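Histidine-rich glycoprotein (Oryctolagus cuniculus, PDB 4CCV) is a plasma protein that binds heme, heparin, heparan sulfate, plasminogen and divalent metal ions, and acts as an adapter in coagulation, fibrinolysis and angiogenesis. Local coordinates at residues E23-E28 against V96-E101; G49-Y54 against N92-I97. One frame throughout, in Å; residues are numbered along the deposited sequence. Where two conformers were deposited one is given.

Contact 1: residues E23-E28 against V96-E101; sequences EVYKSE and VIISCE
Tyr25 reaches from helix 15-27 onto strand 96-101 and meets Ile98 and Cys100, two residues whose side chains point to the same side of the sheet. Apolar packing with Ile98 accounts for one part of the contact. Its CG1 lies 3.5 Å from Tyr25 CD1, while its terminal CD1 packs 3.6 Å from Tyr25 CB; the isoleucine lies along CB and the CD1 side of the ring, the two side chains crossing obliquely. The carbonyl O of Ile98 sits at the ring edge, near the ring plane and 3.5 Å from Tyr25 CD1.

A sulfur-aromatic contact takes up one face. Cys100 SG stands over the middle of the Tyr25 ring, 3.9 Å from the centroid and 12° off the normal, and CB adds a CH-pi contact over the same face, displaced toward the CE2-CZ side. Cys100 SG is fixed there by its disulfide to Cys77, and Tyr32 meets the Tyr25 ring edge-to-face.

The polar link runs through a water. With CG anti to the backbone N (chi1 -172°), the tyrosine extends across the gap and brings Tyr25 OH to 2.6 Å from water 1, and this water accepts a bond from Cys100 N (3.2 Å). The axes of segments 23-27 and 96-101 approach to 8.9 Å at 70°. This is the cystatin fold, an antiparallel sheet packed against one long helix.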
loop_
_atom_site.group_PDB
_atom_site.type_symbol
_atom_site.label_atom_id
_atom_site.label_comp_id
_atom_site.label_asym_id
_atom_site.label_seq_id
_atom_site.Cartn_x
_atom_site.Cartn_y
_atom_site.Cartn_z
ATOM N N GLU A 23 -7.287 1.594 -4.775
ATOM C CA GLU A 23 -8.371 1.949 -5.672
ATOM C C GLU A 23 -8.067 3.317 -6.278
ATOM O O GLU A 23 -8.159 3.535 -7.495
ATOM C CB GLU A 23 -9.702 1.934 -4.870
ATOM C CG GLU A 23 -10.953 2.174 -5.682
ATOM C CD GLU A 23 -12.220 2.379 -4.856
ATOM O OE1 GLU A 23 -12.203 2.352 -3.607
ATOM O OE2 GLU A 23 -13.256 2.605 -5.481
ATOM N N VAL A 24 -7.668 4.237 -5.409
ATOM C CA VAL A 24 -7.316 5.601 -5.859
ATOM C C VAL A 24 -6.075 5.562 -6.771
ATOM O O VAL A 24 -6.027 6.204 -7.817
ATOM C CB VAL A 24 -7.060 6.511 -4.658
ATOM C CG1 VAL A 24 -6.434 7.807 -5.135
ATOM C CG2 VAL A 24 -8.371 6.809 -3.856
ATOM N N TYR A 25 -5.055 4.812 -6.369
ATOM C CA TYR A 25 -3.835 4.763 -7.153
ATOM C C TYR A 25 -4.095 4.272 -8.579
ATOM O O TYR A 25 -3.627 4.880 -9.563
ATOM C CB TYR A 25 -2.773 3.879 -6.432
ATOM C CG TYR A 25 -1.414 3.933 -7.101
ATOM C CD1 TYR A 25 -0.491 4.922 -6.797
ATOM C CD2 TYR A 25 -1.033 2.951 -7.997
ATOM C CE1 TYR A 25 0.756 4.965 -7.393
ATOM C CE2 TYR A 25 0.202 2.995 -8.619
ATOM C CZ TYR A 25 1.084 4.018 -8.333
ATOM O OH TYR A 25 2.342 4.000 -8.903
ATOM N N LYS A 26 -4.823 3.154 -8.695
ATOM C CA LYS A 26 -5.125 2.545 -9.968
ATOM C C LYS A 26 -5.994 3.416 -10.831
ATOM O O LYS A 26 -5.853 3.353 -12.015
ATOM C CB LYS A 26 -5.679 1.081 -9.828
ATOM C CG LYS A 26 -7.127 1.040 -9.454
ATOM C CD LYS A 26 -7.766 -0.340 -9.519
ATOM C CE LYS A 26 -7.027 -1.297 -8.637
ATOM N NZ LYS A 26 -7.748 -2.592 -8.750
ATOM N N SER A 27 -6.799 4.330 -10.266
ATOM C CA SER A 27 -7.593 5.239 -11.096
ATOM C C SER A 27 -6.737 6.200 -11.907
ATOM O O SER A 27 -7.194 6.697 -12.919
ATOM C CB SER A 27 -8.630 6.008 -10.241
ATOM O OG SER A 27 -7.990 7.004 -9.444
ATOM N N GLU A 28 -5.509 6.466 -11.449
ATOM C CA GLU A 28 -4.554 7.294 -12.186
ATOM C C GLU A 28 -3.518 6.547 -12.976
ATOM O O GLU A 28 -2.729 7.153 -13.670
ATOM C CB GLU A 28 -3.762 8.180 -11.240
ATOM C CG GLU A 28 -4.523 9.326 -10.670
ATOM C CD GLU A 28 -5.282 10.136 -11.702
ATOM O OE1 GLU A 28 -4.819 10.267 -12.858
ATOM O OE2 GLU A 28 -6.355 10.675 -11.343
ATOM N N VAL A 96 -4.420 11.744 1.277
ATOM C CA VAL A 96 -3.720 10.478 1.136
ATOM C C VAL A 96 -2.704 10.622 0.006
ATOM O O VAL A 96 -3.016 11.198 -1.048
ATOM C CB VAL A 96 -4.717 9.354 0.828
ATOM C CG1 VAL A 96 -4.008 8.026 0.632
ATOM C CG2 VAL A 96 -5.742 9.185 1.953
ATOM N N ILE A 97 -1.477 10.136 0.233
ATOM C CA ILE A 97 -0.459 10.047 -0.787
ATOM C C ILE A 97 -0.036 8.582 -0.935
ATOM O O ILE A 97 0.273 7.933 0.070
ATOM C CB ILE A 97 0.756 10.900 -0.401
ATOM C CG1 ILE A 97 0.311 12.368 -0.237
ATOM C CG2 ILE A 97 1.855 10.745 -1.451
ATOM C CD1 ILE A 97 1.293 13.232 0.509
ATOM N N ILE A 98 -0.076 8.067 -2.173
ATOM C CA ILE A 98 0.296 6.682 -2.431
ATOM C C ILE A 98 1.312 6.513 -3.569
ATOM O O ILE A 98 1.203 7.119 -4.657
ATOM C CB ILE A 98 -0.947 5.810 -2.671
ATOM C CG1 ILE A 98 -0.581 4.450 -3.285
ATOM C CG2 ILE A 98 -1.976 6.501 -3.533
ATOM C CD1 ILE A 98 -1.691 3.490 -3.005
ATOM N N SER A 99 2.305 5.710 -3.282
ATOM C CA SER A 99 3.252 5.204 -4.265
ATOM C C SER A 99 3.326 3.691 -4.206
ATOM O O SER A 99 3.193 3.106 -3.146
ATOM C CB SER A 99 4.662 5.775 -3.973
ATOM O OG SER A 99 4.587 7.127 -4.355
ATOM N N CYS A 100 3.630 3.101 -5.360
ATOM C CA CYS A 100 3.773 1.702 -5.532
ATOM C C CYS A 100 4.978 1.374 -6.440
ATOM O O CYS A 100 5.336 2.175 -7.337
ATOM C CB CYS A 100 2.543 1.106 -6.196
ATOM S SG CYS A 100 0.954 1.184 -5.244
ATOM N N GLU A 101 5.539 0.186 -6.229
ATOM C CA GLU A 101 6.659 -0.316 -7.042
ATOM C C GLU A 101 6.353 -1.784 -7.289
ATOM O O GLU A 101 5.902 -2.458 -6.357
ATOM C CB GLU A 101 7.938 -0.226 -6.238
ATOM C CG GLU A 101 8.415 1.190 -5.989
ATOM C CD GLU A 101 8.869 1.910 -7.262
ATOM O OE1 GLU A 101 9.335 1.226 -8.209
ATOM O OE2 GLU A 101 8.759 3.156 -7.298
HETATM O O HOH W 1 4.019 5.433 -7.589
#

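Contact 2: residues G49-Y54 against N92-I97; sequences GERTNY and NPEDVI
Arg51 and Asp95 are joined by a salt bridge on the surface of the cystatin-type antiparallel sheet, where a classic beta bulge at Glu94 and Asp95 marks the start of strand 95-104. Arg51 NH1 donates to Asp95 OD2 over 3.1 Å in a fairly straight bond (161°). The acceptor lies in the guanidinium plane, but the nitrogen stands above the carboxylate plane, and the two planes are turned 54° apart. Glu94 contributes with its aliphatic part: CB lies over one face of the guanidinium, 3.8 Å from Arg51 CZ, offset toward the rim. Its carboxylate stays farther off, with OE1 4.8 Å from Arg51 NH2, close enough that the opposite charges probably still attract.

Beyond this first shell, strand 73-84 lies between the two segments. There the backbones of Glu94 and Asp95 both pair with Ser82, an irregularity consistent with one residue lying over the guanidinium and the next at its edge. The bend of the Arg51 chain at chi2 (-84°) carries CD to the Glu94 side, and the guanidinium then turns back so that NH1 meets Asp95. Ser82 also fixes the arginine directly, since Arg51 NH1, the nitrogen bound to Asp95 OD2, is hydrogen-bonded to Ser82 OG as well.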
loop_
_atom_site.group_PDB
_atom_site.type_symbol
_atom_site.label_atom_id
_atom_site.label_comp_id
_atom_site.label_asym_id
_atom_site.label_seq_id
_atom_site.Cartn_x
_atom_site.Cartn_y
_atom_site.Cartn_z
ATOM N N GLY A 49 2.510 18.018 15.965
ATOM C CA GLY A 49 1.635 19.129 16.355
ATOM C C GLY A 49 0.358 19.331 15.531
ATOM O O GLY A 49 -0.607 19.868 16.076
ATOM N N GLU A 50 0.313 18.897 14.260
ATOM C CA GLU A 50 -0.773 19.305 13.348
ATOM C C GLU A 50 -1.624 18.166 12.802
ATOM O O GLU A 50 -2.842 18.275 12.746
ATOM C CB GLU A 50 -0.173 20.050 12.158
ATOM C CG GLU A 50 -1.184 20.736 11.240
ATOM C CD GLU A 50 -1.349 22.235 11.509
ATOM O OE1 GLU A 50 -0.630 22.793 12.372
ATOM O OE2 GLU A 50 -2.205 22.867 10.844
ATOM N N ARG A 51 -0.954 17.123 12.321
ATOM C CA ARG A 51 -1.594 15.921 11.825
ATOM C C ARG A 51 -1.001 14.726 12.523
ATOM O O ARG A 51 0.094 14.795 13.091
ATOM C CB ARG A 51 -1.365 15.770 10.323
ATOM C CG ARG A 51 -1.942 16.925 9.504
ATOM C CD ARG A 51 -3.414 16.716 9.215
ATOM N NE ARG A 51 -3.973 17.700 8.303
ATOM C CZ ARG A 51 -3.920 17.679 6.965
ATOM N NH1 ARG A 51 -3.265 16.741 6.268
ATOM N NH2 ARG A 51 -4.501 18.677 6.302
ATOM N N THR A 52 -1.778 13.646 12.490
ATOM C CA THR A 52 -1.330 12.320 12.727
ATOM C C THR A 52 -1.260 11.628 11.350
ATOM O O THR A 52 -2.252 11.552 10.634
ATOM C CB THR A 52 -2.266 11.658 13.743
ATOM O OG1 THR A 52 -2.060 12.348 14.973
ATOM C CG2 THR A 52 -1.887 10.206 13.984
ATOM N N ASN A 53 -0.064 11.206 10.971
ATOM C CA ASN A 53 0.134 10.438 9.743
ATOM C C ASN A 53 0.283 8.960 10.023
ATOM O O ASN A 53 1.024 8.562 10.928
ATOM C CB ASN A 53 1.347 11.004 8.990
ATOM C CG ASN A 53 1.073 12.364 8.396
ATOM O OD1 ASN A 53 1.241 13.427 9.021
ATOM N ND2 ASN A 53 0.647 12.354 7.197
ATOM N N TYR A 54 -0.412 8.123 9.257
ATOM C CA TYR A 54 -0.203 6.658 9.289
ATOM C C TYR A 54 0.344 6.256 7.962
ATOM O O TYR A 54 -0.199 6.652 6.943
ATOM C CB TYR A 54 -1.509 5.865 9.521
ATOM C CG TYR A 54 -2.102 6.067 10.880
ATOM C CD1 TYR A 54 -2.904 7.165 11.127
ATOM C CD2 TYR A 54 -1.829 5.199 11.927
ATOM C CE1 TYR A 54 -3.447 7.392 12.382
ATOM C CE2 TYR A 54 -2.349 5.415 13.199
ATOM C CZ TYR A 54 -3.186 6.510 13.411
ATOM O OH TYR A 54 -3.716 6.796 14.634
ATOM N N ASN A 92 -11.706 8.731 7.493
ATOM C CA ASN A 92 -11.807 9.981 6.763
ATOM C C ASN A 92 -10.529 10.824 6.832
ATOM O O ASN A 92 -10.507 11.952 7.326
ATOM C CB ASN A 92 -13.028 10.731 7.297
ATOM C CG ASN A 92 -14.311 9.995 7.009
ATOM O OD1 ASN A 92 -14.966 9.430 7.903
ATOM N ND2 ASN A 92 -14.663 9.944 5.739
ATOM N N PRO A 93 -9.450 10.286 6.298
ATOM C CA PRO A 93 -8.258 11.135 6.221
ATOM C C PRO A 93 -8.465 12.413 5.431
ATOM O O PRO A 93 -9.272 12.452 4.500
ATOM C CB PRO A 93 -7.210 10.218 5.580
ATOM C CG PRO A 93 -7.987 9.252 4.792
ATOM C CD PRO A 93 -9.265 8.986 5.611
ATOM N N GLU A 94 -7.787 13.477 5.857
ATOM C CA GLU A 94 -7.871 14.763 5.172
ATOM C C GLU A 94 -7.282 14.637 3.790
ATOM O O GLU A 94 -7.733 15.298 2.849
ATOM C CB GLU A 94 -7.050 15.807 5.894
ATOM C CG GLU A 94 -7.495 16.056 7.325
ATOM C CD GLU A 94 -8.911 16.626 7.412
ATOM O OE1 GLU A 94 -9.163 17.635 6.706
ATOM O OE2 GLU A 94 -9.764 16.067 8.168
ATOM N N ASP A 95 -6.207 13.861 3.706
ATOM C CA ASP A 95 -5.590 13.521 2.434
ATOM C C ASP A 95 -4.738 12.261 2.468
ATOM O O ASP A 95 -4.372 11.784 3.514
ATOM C CB ASP A 95 -4.769 14.688 1.861
ATOM C CG ASP A 95 -3.675 15.132 2.773
ATOM O OD1 ASP A 95 -2.802 14.317 3.049
ATOM O OD2 ASP A 95 -3.679 16.304 3.235
ATOM N N VAL A 96 -4.420 11.744 1.277
ATOM C CA VAL A 96 -3.720 10.478 1.136
ATOM C C VAL A 96 -2.704 10.622 0.006
ATOM O O VAL A 96 -3.016 11.198 -1.048
ATOM C CB VAL A 96 -4.717 9.354 0.828
ATOM C CG1 VAL A 96 -4.008 8.026 0.632
ATOM C CG2 VAL A 96 -5.742 9.185 1.953
ATOM N N ILE A 97 -1.477 10.136 0.233
ATOM C CA ILE A 97 -0.459 10.047 -0.787
ATOM C C ILE A 97 -0.036 8.582 -0.935
ATOM O O ILE A 97 0.273 7.933 0.070
ATOM C CB ILE A 97 0.756 10.900 -0.401
ATOM C CG1 ILE A 97 0.311 12.368 -0.237
ATOM C CG2 ILE A 97 1.855 10.745 -1.451
ATOM C CD1 ILE A 97 1.293 13.232 0.509
#

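Contacts 1 and 2 have centres 16 Å apart on strand 95-104, an outermost strand of the five-stranded sheet; their segments overlap at Val96 and Ile97, which touch neither partner segment. Along the chain their first partners come in order, helix 15-27, then strand 51-62, and both are met by the last strand and the residues leading into it. Contact 1 lies nearer the centre of the chain and joins helix to sheet; contact 2 is at the surface and reaches across strand 73-84 from one strand to the next but one. The final strand of this second cystatin domain is thus tied to the helix through its middle and to strand 51-62 at its beginning.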